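Local coordinates for actin-related protein 8 (Homo sapiens, PDB 4FO0), which binds ATP with low basal ATPase activity, does not polymerize, and is a proposed core component of the INO80 chromatin-remodelling complex, at residues M112-L117 against P342-Q347; A140-P145 against N305-L310; Q292-P297 against F348-E353. One frame throughout, in Å; residues are numbered along the deposited sequence.

Followed from the N terminus, the chain of this actin-family protein first offers residues 112-117, and contact 1 closes a loop of more than two hundred residues when strand 343-350 pairs with them. Contact 2 is nested inside that loop: the end of helix 138-141 meets the start of helix 306-319. The turn after helix 280-293 begins contact 3, which crosses both of the others along the chain and is completed by residues 348-353. Contacts 1 and 3 share strand 343-350 and touch where Tyr346 packs on Pro297, whereas contact 2 stands apart, its centre about 20 Å from that of contact 1. Contacts 1 and 3 thus tie a small antiparallel sheet to the end of helix 280-293.

Contact 1: M112-L117 against P342-Q347; sequences MRPAIL and PALLYQ
Met112 meets Gln347 beside a short antiparallel pairing, an example of an edge strand joined to a sheet mainly through its backbone. Met112 CG lies 3.6 Å from Gln347 O, and turns at the next two torsions bring SD and CE past CB of Gln347. At Arg113 a water molecule bridges the two segments, accepting from Gln347 N and donating weakly to Arg113 O. Pro114 then presses its ring onto Tyr346: Pro114 CB sits 3.6 Å from the ring centroid and 14° off the normal, a CH-pi contact over the face in which proline and tyrosine run alongside each other. The tyrosine ring is brought under the proline by chi1 of -77°, which sets CG beside its own backbone N.

Ala115 and Leu345 form a hydrogen-bonded pair, Ala115 N reaching Leu345 O at 2.9 Å and Leu345 N reaching Ala115 O at 2.8 Å, the latter almost straight at 169°. Ile116 and Leu344, a non-hydrogen-bonded pair, put their side chains on the other face, where Ile116 CG2 approaches Leu344 CD2 at 4.1 Å. Leu117 N donates to Ala343 O, and the branched end of Leu117 lies across Leu345, Leu117 CG being 3.8 Å from Leu345 CB.

Strand 343-350 is the middle member of a three-stranded antiparallel sheet, with 115-118 along one side and 330-336 along the other. From the latter, Phe334 lays its ring nearly parallel to that of Tyr346, and Glu333 OE2 accepts a hydrogen bond from Gln347 NE2.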
ATOM      1  N   MET A 112      -3.350 -32.332  11.151  1.00 65.82           N
ATOM      2  CA  MET A 112      -2.960 -31.353  12.171  1.00 74.38           C
ATOM      3  C   MET A 112      -4.159 -30.715  12.871  1.00 77.73           C
ATOM      4  O   MET A 112      -5.094 -30.234  12.216  1.00 68.80           O
ATOM      5  CB  MET A 112      -2.100 -30.226  11.573  1.00 77.32           C
ATOM      6  CG  MET A 112      -0.788 -30.661  10.939  1.00 73.68           C
ATOM      7  SD  MET A 112       0.366 -31.528  12.026  1.00 70.76           S
ATOM      8  CE  MET A 112      -0.440 -31.374  13.624  1.00104.48           C
ATOM      9  N   ARG A 113      -4.119 -30.707  14.201  1.00 67.76           N
ATOM     10  CA  ARG A 113      -5.091 -29.963  15.000  1.00 48.09           C
ATOM     11  C   ARG A 113      -4.366 -28.902  15.794  1.00 47.10           C
ATOM     12  O   ARG A 113      -3.211 -29.088  16.184  1.00 57.77           O
ATOM     13  CB  ARG A 113      -5.853 -30.880  15.951  1.00 64.82           C
ATOM     14  CG  ARG A 113      -6.801 -31.821  15.246  1.00 66.01           C
ATOM     15  CD  ARG A 113      -7.525 -31.113  14.112  1.00 75.25           C
ATOM     16  NE  ARG A 113      -8.398 -32.027  13.372  1.00111.92           N
ATOM     17  CZ  ARG A 113      -8.051 -32.684  12.267  1.00 90.92           C
ATOM     18  NH1 ARG A 113      -6.837 -32.534  11.744  1.00 71.76           N
ATOM     19  NH2 ARG A 113      -8.924 -33.493  11.680  1.00 83.80           N
ATOM     20  N   PRO A 114      -5.038 -27.771  16.028  1.00 46.76           N
ATOM     21  CA  PRO A 114      -4.438 -26.677  16.804  1.00 41.75           C
ATOM     22  C   PRO A 114      -4.356 -27.021  18.299  1.00 47.55           C
ATOM     23  O   PRO A 114      -5.220 -27.708  18.843  1.00 39.78           O
ATOM     24  CB  PRO A 114      -5.399 -25.507  16.565  1.00 40.43           C
ATOM     25  CG  PRO A 114      -6.711 -26.164  16.236  1.00 42.49           C
ATOM     26  CD  PRO A 114      -6.385 -27.446  15.529  1.00 36.17           C
ATOM     27  N   ALA A 115      -3.284 -26.577  18.938  1.00 43.65           N
ATOM     28  CA  ALA A 115      -3.155 -26.665  20.373  1.00 39.93           C
ATOM     29  C   ALA A 115      -3.669 -25.339  20.922  1.00 49.76           C
ATOM     30  O   ALA A 115      -3.646 -24.332  20.209  1.00 46.46           O
ATOM     31  CB  ALA A 115      -1.703 -26.857  20.744  1.00 29.80           C
ATOM     32  N   ILE A 116      -4.155 -25.317  22.165  1.00 48.80           N
ATOM     33  CA  ILE A 116      -4.473 -24.019  22.758  1.00 48.37           C
ATOM     34  C   ILE A 116      -3.315 -23.502  23.618  1.00 46.80           C
ATOM     35  O   ILE A 116      -2.726 -24.236  24.417  1.00 39.25           O
ATOM     36  CB  ILE A 116      -5.858 -23.931  23.496  1.00 47.61           C
ATOM     37  CG1 ILE A 116      -5.691 -24.166  24.979  1.00 48.72           C
ATOM     38  CG2 ILE A 116      -6.935 -24.860  22.881  1.00 36.83           C
ATOM     39  CD1 ILE A 116      -5.591 -25.610  25.302  1.00 72.30           C
ATOM     40  N   LEU A 117      -2.959 -22.241  23.401  1.00 44.05           N
ATOM     41  CA  LEU A 117      -1.895 -21.611  24.161  1.00 41.24           C
ATOM     42  C   LEU A 117      -2.490 -20.995  25.413  1.00 56.86           C
ATOM     43  O   LEU A 117      -1.831 -20.910  26.442  1.00 58.20           O
ATOM     44  CB  LEU A 117      -1.232 -20.521  23.335  1.00 37.07           C
ATOM     45  CG  LEU A 117      -0.428 -20.961  22.118  1.00 41.84           C
ATOM     46  CD1 LEU A 117       0.347 -19.774  21.568  1.00 41.28           C
ATOM     47  CD2 LEU A 117       0.506 -22.087  22.507  1.00 24.85           C
ATOM     48  N   PRO A 342     -10.133 -19.024  21.636  1.00 37.50           N
ATOM     49  CA  PRO A 342      -8.940 -19.274  22.456  1.00 37.41           C
ATOM     50  C   PRO A 342      -7.683 -18.807  21.752  1.00 35.90           C
ATOM     51  O   PRO A 342      -7.750 -18.537  20.559  1.00 43.30           O
ATOM     52  CB  PRO A 342      -8.932 -20.789  22.612  1.00 33.42           C
ATOM     53  CG  PRO A 342      -9.841 -21.308  21.520  1.00 33.94           C
ATOM     54  CD  PRO A 342     -10.809 -20.260  21.198  1.00 32.50           C
ATOM     55  N   ALA A 343      -6.569 -18.684  22.468  1.00 35.93           N
ATOM     56  CA  ALA A 343      -5.278 -18.468  21.802  1.00 40.25           C
ATOM     57  C   ALA A 343      -4.848 -19.800  21.217  1.00 40.74           C
ATOM     58  O   ALA A 343      -4.530 -20.730  21.966  1.00 48.35           O
ATOM     59  CB  ALA A 343      -4.216 -17.947  22.775  1.00 28.57           C
ATOM     60  N   LEU A 344      -4.859 -19.884  19.887  1.00 28.95           N
ATOM     61  CA  LEU A 344      -4.565 -21.122  19.160  1.00 33.41           C
ATOM     62  C   LEU A 344      -3.193 -21.137  18.507  1.00 38.60           C
ATOM     63  O   LEU A 344      -2.707 -20.121  18.000  1.00 42.10           O
ATOM     64  CB  LEU A 344      -5.614 -21.350  18.089  1.00 29.89           C
ATOM     65  CG  LEU A 344      -7.017 -21.602  18.615  1.00 40.40           C
ATOM     66  CD1 LEU A 344      -8.007 -21.490  17.474  1.00 49.10           C
ATOM     67  CD2 LEU A 344      -7.091 -22.986  19.236  1.00 42.97           C
ATOM     68  N   LEU A 345      -2.572 -22.308  18.521  1.00 40.79           N
ATOM     69  CA  LEU A 345      -1.302 -22.507  17.835  1.00 39.78           C
ATOM     70  C   LEU A 345      -1.415 -23.657  16.841  1.00 44.82           C
ATOM     71  O   LEU A 345      -1.791 -24.763  17.214  1.00 38.55           O
ATOM     72  CB  LEU A 345      -0.200 -22.818  18.830  1.00 34.30           C
ATOM     73  CG  LEU A 345       1.125 -23.109  18.147  1.00 45.21           C
ATOM     74  CD1 LEU A 345       1.703 -21.810  17.628  1.00 32.66           C
ATOM     75  CD2 LEU A 345       2.068 -23.785  19.111  1.00 26.45           C
ATOM     76  N   TYR A 346      -1.086 -23.371  15.582  1.00 41.03           N
ATOM     77  CA  TYR A 346      -1.182 -24.325  14.480  1.00 38.14           C
ATOM     78  C   TYR A 346       0.186 -24.751  13.938  1.00 44.93           C
ATOM     79  O   TYR A 346       1.046 -23.909  13.644  1.00 40.44           O
ATOM     80  CB  TYR A 346      -1.945 -23.697  13.319  1.00 35.14           C
ATOM     81  CG  TYR A 346      -3.443 -23.643  13.483  1.00 37.82           C
ATOM     82  CD1 TYR A 346      -4.245 -24.666  12.987  1.00 38.79           C
ATOM     83  CD2 TYR A 346      -4.061 -22.551  14.083  1.00 35.48           C
ATOM     84  CE1 TYR A 346      -5.617 -24.623  13.106  1.00 37.76           C
ATOM     85  CE2 TYR A 346      -5.449 -22.501  14.217  1.00 36.38           C
ATOM     86  CZ  TYR A 346      -6.216 -23.541  13.728  1.00 44.55           C
ATOM     87  OH  TYR A 346      -7.587 -23.512  13.844  1.00 56.29           O
ATOM     88  N   GLN A 347       0.380 -26.059  13.798  1.00 43.43           N
ATOM     89  CA  GLN A 347       1.487 -26.588  12.999  1.00 43.00           C
ATOM     90  C   GLN A 347       1.052 -26.700  11.549  1.00 49.07           C
ATOM     91  O   GLN A 347      -0.065 -27.138  11.251  1.00 44.88           O
ATOM     92  CB  GLN A 347       1.887 -27.992  13.459  1.00 46.34           C
ATOM     93  CG  GLN A 347       2.189 -28.126  14.926  1.00 48.70           C
ATOM     94  CD  GLN A 347       3.260 -27.164  15.375  1.00 56.81           C
ATOM     95  OE1 GLN A 347       4.341 -27.092  14.786  1.00 67.17           O
ATOM     96  NE2 GLN A 347       2.964 -26.405  16.421  1.00 51.15           N
TER
HETATM   97  O   HOH W   1      -1.589 -27.724  14.115  1.00 50.08           O

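Contact 2: A140-P145 against N305-L310; sequences ALYVNP and NKMDCL
A Met-aromatic contact joins the end of one helix to the first turn of another, probably across the mouth of the nucleotide cleft between the lobes of the actin fold: Met307 reaches from helix 306-319 onto the ring of Tyr142, just beyond helix 138-141. Met307 CE stands over that ring, 3.9 Å from its centroid and 5° off the normal, while Met307 SD lies obliquely to it, 3.8 Å from Tyr142 CE2. Bends at chi2 (-64°) and chi3 fold the methionine so that CE comes close to Leu141 O. Lys306, its chain folded, passes the same carbonyl, its CE 3.6 Å from Leu141 O, and its NZ hydrogen-bonds a glycerol probably left by crystallisation. Leu141 CD1 meets Leu310 CD2 at 4.3 Å, the Leu310 side chain being about 9 Å from the bound ATP at the nearest atoms.

The first turn of the second helix is held by Asn305 at the N-cap: its OD1 accepts from Asp308 N at 3.0 Å, in the carbonyl plane and nearly straight.

Leu141 rests on Pro41 and Val43 of strand 38-47, and Lys306 reaches Ile151 of strand 149-152, so the start of helix 306-319 meets the sheet containing both strands.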
ATOM      1  N   ALA A 140     -12.095   0.447  14.776  1.00 32.84           N
ATOM      2  CA  ALA A 140     -13.044   0.084  13.744  1.00 27.84           C
ATOM      3  C   ALA A 140     -12.842  -1.365  13.287  1.00 36.48           C
ATOM      4  O   ALA A 140     -13.820  -2.099  13.120  1.00 36.69           O
ATOM      5  CB  ALA A 140     -12.965   1.048  12.584  1.00 28.51           C
ATOM      6  N   LEU A 141     -11.586  -1.789  13.120  1.00 36.20           N
ATOM      7  CA  LEU A 141     -11.317  -3.150  12.660  1.00 37.20           C
ATOM      8  C   LEU A 141     -11.865  -4.183  13.631  1.00 40.41           C
ATOM      9  O   LEU A 141     -12.220  -5.293  13.227  1.00 41.04           O
ATOM     10  CB  LEU A 141      -9.827  -3.402  12.478  1.00 31.98           C
ATOM     11  CG  LEU A 141      -9.049  -2.614  11.429  1.00 42.18           C
ATOM     12  CD1 LEU A 141      -7.578  -2.932  11.552  1.00 30.10           C
ATOM     13  CD2 LEU A 141      -9.533  -2.943  10.047  1.00 31.20           C
ATOM     14  N   TYR A 142     -11.930  -3.812  14.907  1.00 38.47           N
ATOM     15  CA  TYR A 142     -12.283  -4.749  15.976  1.00 37.19           C
ATOM     16  C   TYR A 142     -13.741  -4.723  16.422  1.00 37.65           C
ATOM     17  O   TYR A 142     -14.106  -5.291  17.447  1.00 44.50           O
ATOM     18  CB  TYR A 142     -11.363  -4.546  17.163  1.00 31.78           C
ATOM     19  CG  TYR A 142     -10.097  -5.310  16.989  1.00 44.98           C
ATOM     20  CD1 TYR A 142      -9.054  -4.791  16.238  1.00 51.89           C
ATOM     21  CD2 TYR A 142      -9.954  -6.573  17.539  1.00 48.98           C
ATOM     22  CE1 TYR A 142      -7.888  -5.499  16.060  1.00 48.82           C
ATOM     23  CE2 TYR A 142      -8.795  -7.287  17.375  1.00 45.92           C
ATOM     24  CZ  TYR A 142      -7.766  -6.749  16.630  1.00 52.74           C
ATOM     25  OH  TYR A 142      -6.608  -7.467  16.462  1.00 69.33           O
ATOM     26  N   VAL A 143     -14.573  -4.055  15.648  1.00 32.11           N
ATOM     27  CA  VAL A 143     -15.993  -4.109  15.879  1.00 34.60           C
ATOM     28  C   VAL A 143     -16.513  -5.499  15.506  1.00 32.56           C
ATOM     29  O   VAL A 143     -16.287  -5.979  14.395  1.00 37.00           O
ATOM     30  CB  VAL A 143     -16.700  -3.015  15.065  1.00 44.25           C
ATOM     31  CG1 VAL A 143     -18.205  -3.212  15.083  1.00 34.21           C
ATOM     32  CG2 VAL A 143     -16.305  -1.637  15.611  1.00 28.42           C
ATOM     33  N   ASN A 144     -17.167  -6.153  16.460  1.00 35.55           N
ATOM     34  CA  ASN A 144     -17.854  -7.408  16.216  1.00 35.18           C
ATOM     35  C   ASN A 144     -18.688  -7.280  14.942  1.00 35.24           C
ATOM     36  O   ASN A 144     -19.463  -6.348  14.799  1.00 38.39           O
ATOM     37  CB  ASN A 144     -18.734  -7.742  17.415  1.00 32.11           C
ATOM     38  CG  ASN A 144     -19.403  -9.108  17.308  1.00 43.82           C
ATOM     39  OD1 ASN A 144     -19.712  -9.595  16.221  1.00 37.85           O
ATOM     40  ND2 ASN A 144     -19.651  -9.719  18.455  1.00 46.17           N
ATOM     41  N   PRO A 145     -18.497  -8.205  13.994  1.00 43.62           N
ATOM     42  CA  PRO A 145     -19.181  -8.186  12.693  1.00 35.41           C
ATOM     43  C   PRO A 145     -20.695  -8.247  12.859  1.00 48.54           C
ATOM     44  O   PRO A 145     -21.430  -7.875  11.941  1.00 47.12           O
ATOM     45  CB  PRO A 145     -18.705  -9.473  12.025  1.00 31.51           C
ATOM     46  CG  PRO A 145     -17.511  -9.891  12.769  1.00 37.10           C
ATOM     47  CD  PRO A 145     -17.585  -9.351  14.138  1.00 34.86           C
ATOM     48  N   ASN A 305     -14.053 -11.655   6.021  1.00 37.59           N
ATOM     49  CA  ASN A 305     -13.963 -11.443   7.450  1.00 33.13           C
ATOM     50  C   ASN A 305     -12.681 -10.663   7.850  1.00 37.32           C
ATOM     51  O   ASN A 305     -11.566 -11.075   7.556  1.00 33.68           O
ATOM     52  CB  ASN A 305     -14.051 -12.804   8.147  1.00 37.61           C
ATOM     53  CG  ASN A 305     -13.921 -12.701   9.649  1.00 41.94           C
ATOM     54  OD1 ASN A 305     -12.811 -12.571  10.197  1.00 34.10           O
ATOM     55  ND2 ASN A 305     -15.053 -12.755  10.331  1.00 47.54           N
ATOM     56  N   LYS A 306     -12.852  -9.530   8.517  1.00 38.20           N
ATOM     57  CA  LYS A 306     -11.734  -8.644   8.847  1.00 35.54           C
ATOM     58  C   LYS A 306     -10.623  -9.307   9.635  1.00 38.60           C
ATOM     59  O   LYS A 306      -9.439  -9.076   9.362  1.00 44.12           O
ATOM     60  CB  LYS A 306     -12.224  -7.416   9.617  1.00 32.59           C
ATOM     61  CG  LYS A 306     -12.424  -6.186   8.764  1.00 29.86           C
ATOM     62  CD  LYS A 306     -13.863  -5.677   8.815  1.00 39.88           C
ATOM     63  CE  LYS A 306     -14.235  -5.170  10.198  1.00 41.94           C
ATOM     64  NZ  LYS A 306     -15.609  -5.632  10.556  1.00 44.33           N
ATOM     65  N   MET A 307     -11.005 -10.105  10.631  1.00 40.54           N
ATOM     66  CA  MET A 307     -10.025 -10.762  11.496  1.00 37.82           C
ATOM     67  C   MET A 307      -9.177 -11.758  10.699  1.00 35.59           C
ATOM     68  O   MET A 307      -7.957 -11.804  10.850  1.00 31.95           O
ATOM     69  CB  MET A 307     -10.712 -11.458  12.687  1.00 31.70           C
ATOM     70  CG  MET A 307     -11.313 -10.512  13.734  1.00 30.51           C
ATOM     71  SD  MET A 307     -10.045  -9.522  14.552  1.00 48.20           S
ATOM     72  CE  MET A 307     -10.263  -7.957  13.707  1.00 38.42           C
ATOM     73  N   ASP A 308      -9.846 -12.554   9.865  1.00 30.84           N
ATOM     74  CA  ASP A 308      -9.197 -13.492   8.966  1.00 30.51           C
ATOM     75  C   ASP A 308      -8.249 -12.772   8.019  1.00 40.49           C
ATOM     76  O   ASP A 308      -7.118 -13.214   7.783  1.00 41.33           O
ATOM     77  CB  ASP A 308     -10.248 -14.244   8.152  1.00 31.39           C
ATOM     78  CG  ASP A 308     -11.074 -15.193   9.004  1.00 46.68           C
ATOM     79  OD1 ASP A 308     -10.669 -15.455  10.156  1.00 42.44           O
ATOM     80  OD2 ASP A 308     -12.119 -15.685   8.523  1.00 46.02           O
ATOM     81  N   CYS A 309      -8.721 -11.661   7.474  1.00 30.15           N
ATOM     82  CA  CYS A 309      -7.916 -10.873   6.570  1.00 33.35           C
ATOM     83  C   CYS A 309      -6.650 -10.362   7.216  1.00 33.50           C
ATOM     84  O   CYS A 309      -5.588 -10.381   6.597  1.00 44.14           O
ATOM     85  CB  CYS A 309      -8.733  -9.735   5.987  1.00 39.28           C
ATOM     86  SG  CYS A 309      -9.845 -10.368   4.755  1.00 51.43           S
ATOM     87  N   LEU A 310      -6.749  -9.911   8.459  1.00 28.37           N
ATOM     88  CA  LEU A 310      -5.548  -9.506   9.189  1.00 43.80           C
ATOM     89  C   LEU A 310      -4.606 -10.700   9.336  1.00 35.44           C
ATOM     90  O   LEU A 310      -3.387 -10.564   9.228  1.00 38.27           O
ATOM     91  CB  LEU A 310      -5.902  -8.916  10.565  1.00 35.27           C
ATOM     92  CG  LEU A 310      -6.677  -7.599  10.534  1.00 35.89           C
ATOM     93  CD1 LEU A 310      -7.109  -7.220  11.923  1.00 37.56           C
ATOM     94  CD2 LEU A 310      -5.822  -6.494   9.940  1.00 30.42           C
TER

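Contact 3: Q292-P297 against F348-E353; sequences QRAGFP and FRLGDE
The rings of Phe296 and Phe348 meet in an offset edge-to-face pair, their planes 68° apart and their centroids separated by 6.0 Å. Phe296 presents its edge to the face of Phe348, and Phe348 CE1 lies close to the plane of the Phe296 ring, 3.9 Å from Phe296 CD1. Pro297 crosses Phe348 at about a right angle, its CD approaching Phe348 CD1 obliquely at 3.7 Å and its CG resting against Phe348 CB. A chi1 of 90° holds the Phe348 ring between its own backbone N and carbonyl carbon, turned to both residues.

At the start of the turn, Ala294 CB is 4.4 Å from Leu350 CD2 and 4.1 Å from Glu353 OE2. A Schellman motif with Gly295, at positive phi, as its C-prime residue ends helix 280-293, and the contact packs that end against the end of strand 343-350.

No hydrogen bond links the segments, so apolar and aromatic packing carries this buried contact, reinforced by Met291 and Phe319 against Phe348. Glu353 turns back to its own segment, OE1 accepting from Gly351 N at 2.8 Å through its anti lone pair; Arg293, with NH2 4.9 Å from Glu353 OE2, may add a weak attraction.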
ATOM      1  N   GLN A 292      -4.724 -23.091   0.824  1.00 30.06           N
ATOM      2  CA  GLN A 292      -5.861 -23.991   0.886  1.00 34.63           C
ATOM      3  C   GLN A 292      -5.537 -25.297   0.176  1.00 43.51           C
ATOM      4  O   GLN A 292      -5.781 -26.376   0.713  1.00 50.18           O
ATOM      5  CB  GLN A 292      -7.080 -23.352   0.265  1.00 34.89           C
ATOM      6  CG  GLN A 292      -7.810 -22.423   1.178  1.00 44.74           C
ATOM      7  CD  GLN A 292      -9.012 -21.824   0.486  1.00 62.06           C
ATOM      8  OE1 GLN A 292      -8.872 -21.019  -0.439  1.00 74.68           O
ATOM      9  NE2 GLN A 292     -10.204 -22.233   0.907  1.00 60.20           N
ATOM     10  N   ARG A 293      -4.972 -25.196  -1.024  1.00 38.41           N
ATOM     11  CA  ARG A 293      -4.575 -26.384  -1.768  1.00 41.76           C
ATOM     12  C   ARG A 293      -3.584 -27.256  -0.984  1.00 40.52           C
ATOM     13  O   ARG A 293      -3.548 -28.465  -1.154  1.00 45.09           O
ATOM     14  CB  ARG A 293      -4.009 -26.008  -3.144  1.00 45.67           C
ATOM     15  CG  ARG A 293      -5.029 -25.378  -4.071  1.00 51.38           C
ATOM     16  CD  ARG A 293      -4.397 -24.345  -5.019  1.00 77.54           C
ATOM     17  NE  ARG A 293      -3.816 -24.936  -6.227  1.00 84.42           N
ATOM     18  CZ  ARG A 293      -2.537 -25.281  -6.367  1.00 86.81           C
ATOM     19  NH1 ARG A 293      -2.121 -25.805  -7.512  1.00 82.47           N
ATOM     20  NH2 ARG A 293      -1.669 -25.103  -5.371  1.00 66.07           N
ATOM     21  N   ALA A 294      -2.785 -26.648  -0.117  1.00 36.68           N
ATOM     22  CA  ALA A 294      -1.864 -27.419   0.714  1.00 35.02           C
ATOM     23  C   ALA A 294      -2.498 -27.915   2.021  1.00 45.77           C
ATOM     24  O   ALA A 294      -1.788 -28.393   2.907  1.00 46.79           O
ATOM     25  CB  ALA A 294      -0.619 -26.609   1.014  1.00 32.71           C
ATOM     26  N   GLY A 295      -3.821 -27.787   2.153  1.00 37.36           N
ATOM     27  CA  GLY A 295      -4.508 -28.207   3.368  1.00 45.53           C
ATOM     28  C   GLY A 295      -4.395 -27.281   4.576  1.00 46.04           C
ATOM     29  O   GLY A 295      -4.253 -27.732   5.713  1.00 57.79           O
ATOM     30  N   PHE A 296      -4.457 -25.982   4.322  1.00 51.77           N
ATOM     31  CA  PHE A 296      -4.460 -24.954   5.361  1.00 46.38           C
ATOM     32  C   PHE A 296      -5.381 -25.315   6.524  1.00 47.85           C
ATOM     33  O   PHE A 296      -6.599 -25.435   6.348  1.00 45.99           O
ATOM     34  CB  PHE A 296      -4.920 -23.644   4.730  1.00 32.64           C
ATOM     35  CG  PHE A 296      -4.816 -22.469   5.628  1.00 45.59           C
ATOM     36  CD1 PHE A 296      -3.595 -22.125   6.203  1.00 42.60           C
ATOM     37  CD2 PHE A 296      -5.936 -21.682   5.884  1.00 40.44           C
ATOM     38  CE1 PHE A 296      -3.496 -21.010   7.034  1.00 43.67           C
ATOM     39  CE2 PHE A 296      -5.847 -20.574   6.704  1.00 30.30           C
ATOM     40  CZ  PHE A 296      -4.622 -20.232   7.279  1.00 27.31           C
ATOM     41  N   PRO A 297      -4.806 -25.462   7.725  1.00 41.79           N
ATOM     42  CA  PRO A 297      -5.534 -26.117   8.814  1.00 39.23           C
ATOM     43  C   PRO A 297      -6.656 -25.258   9.397  1.00 58.05           C
ATOM     44  O   PRO A 297      -7.548 -25.796  10.038  1.00 52.92           O
ATOM     45  CB  PRO A 297      -4.444 -26.383   9.861  1.00 41.38           C
ATOM     46  CG  PRO A 297      -3.186 -25.711   9.344  1.00 43.74           C
ATOM     47  CD  PRO A 297      -3.561 -24.847   8.198  1.00 44.40           C
ATOM     48  N   PHE A 348       1.915 -26.313  10.626  1.00 50.30           N
ATOM     49  CA  PHE A 348       1.730 -26.859   9.288  1.00 56.10           C
ATOM     50  C   PHE A 348       2.893 -26.741   8.348  1.00 42.71           C
ATOM     51  O   PHE A 348       3.869 -26.029   8.607  1.00 38.62           O
ATOM     52  CB  PHE A 348       0.425 -26.415   8.641  1.00 63.47           C
ATOM     53  CG  PHE A 348       0.527 -25.157   7.867  1.00 46.71           C
ATOM     54  CD1 PHE A 348      -0.193 -25.013   6.680  1.00 60.49           C
ATOM     55  CD2 PHE A 348       1.293 -24.103   8.331  1.00 59.02           C
ATOM     56  CE1 PHE A 348      -0.131 -23.845   5.956  1.00 59.11           C
ATOM     57  CE2 PHE A 348       1.372 -22.925   7.609  1.00 64.41           C
ATOM     58  CZ  PHE A 348       0.657 -22.795   6.422  1.00 62.54           C
ATOM     59  N   ARG A 349       2.789 -27.495   7.264  1.00 41.62           N
ATOM     60  CA  ARG A 349       3.912 -27.671   6.358  1.00 46.24           C
ATOM     61  C   ARG A 349       3.701 -26.893   5.064  1.00 37.07           C
ATOM     62  O   ARG A 349       2.652 -27.002   4.438  1.00 38.72           O
ATOM     63  CB  ARG A 349       4.078 -29.148   6.077  1.00 48.54           C
ATOM     64  CG  ARG A 349       5.482 -29.562   5.812  1.00 59.69           C
ATOM     65  CD  ARG A 349       5.554 -31.068   5.820  1.00 57.31           C
ATOM     66  NE  ARG A 349       6.069 -31.553   7.092  1.00 61.88           N
ATOM     67  CZ  ARG A 349       6.103 -32.834   7.430  1.00 61.11           C
ATOM     68  NH1 ARG A 349       5.632 -33.746   6.588  1.00 64.29           N
ATOM     69  NH2 ARG A 349       6.596 -33.201   8.605  1.00 57.00           N
ATOM     70  N   LEU A 350       4.687 -26.083   4.688  1.00 45.57           N
ATOM     71  CA  LEU A 350       4.588 -25.290   3.465  1.00 42.55           C
ATOM     72  C   LEU A 350       5.746 -25.505   2.523  1.00 48.71           C
ATOM     73  O   LEU A 350       6.901 -25.652   2.949  1.00 45.48           O
ATOM     74  CB  LEU A 350       4.503 -23.803   3.790  1.00 52.50           C
ATOM     75  CG  LEU A 350       3.068 -23.319   3.906  1.00 52.43           C
ATOM     76  CD1 LEU A 350       3.026 -21.815   4.037  1.00 60.35           C
ATOM     77  CD2 LEU A 350       2.279 -23.814   2.703  1.00 49.54           C
ATOM     78  N   GLY A 351       5.433 -25.472   1.234  1.00 43.41           N
ATOM     79  CA  GLY A 351       6.452 -25.553   0.204  1.00 47.30           C
ATOM     80  C   GLY A 351       6.611 -24.308  -0.647  1.00 46.72           C
ATOM     81  O   GLY A 351       7.031 -23.243  -0.187  1.00 42.17           O
ATOM     82  N   ASP A 352       6.259 -24.443  -1.913  1.00 47.38           N
ATOM     83  CA  ASP A 352       6.609 -23.433  -2.894  1.00 39.68           C
ATOM     84  C   ASP A 352       5.619 -22.275  -2.873  1.00 47.80           C
ATOM     85  O   ASP A 352       5.935 -21.143  -3.266  1.00 35.52           O
ATOM     86  CB  ASP A 352       6.719 -24.077  -4.277  1.00 49.40           C
ATOM     87  CG  ASP A 352       7.758 -25.198  -4.316  1.00 57.55           C
ATOM     88  OD1 ASP A 352       8.859 -25.032  -3.730  1.00 55.95           O
ATOM     89  OD2 ASP A 352       7.459 -26.254  -4.917  1.00 43.31           O
ATOM     90  N   GLU A 353       4.416 -22.554  -2.396  1.00 44.81           N
ATOM     91  CA  GLU A 353       3.459 -21.491  -2.152  1.00 39.57           C
ATOM     92  C   GLU A 353       4.123 -20.228  -1.536  1.00 31.60           C
ATOM     93  O   GLU A 353       3.770 -19.101  -1.875  1.00 33.19           O
ATOM     94  CB  GLU A 353       2.334 -22.025  -1.277  1.00 32.65           C
ATOM     95  CG  GLU A 353       2.764 -23.192  -0.409  1.00 51.39           C
ATOM     96  CD  GLU A 353       2.633 -24.548  -1.087  1.00 54.33           C
ATOM     97  OE1 GLU A 353       3.508 -25.404  -0.852  1.00 62.95           O
ATOM     98  OE2 GLU A 353       1.647 -24.773  -1.828  1.00 63.70           O
TER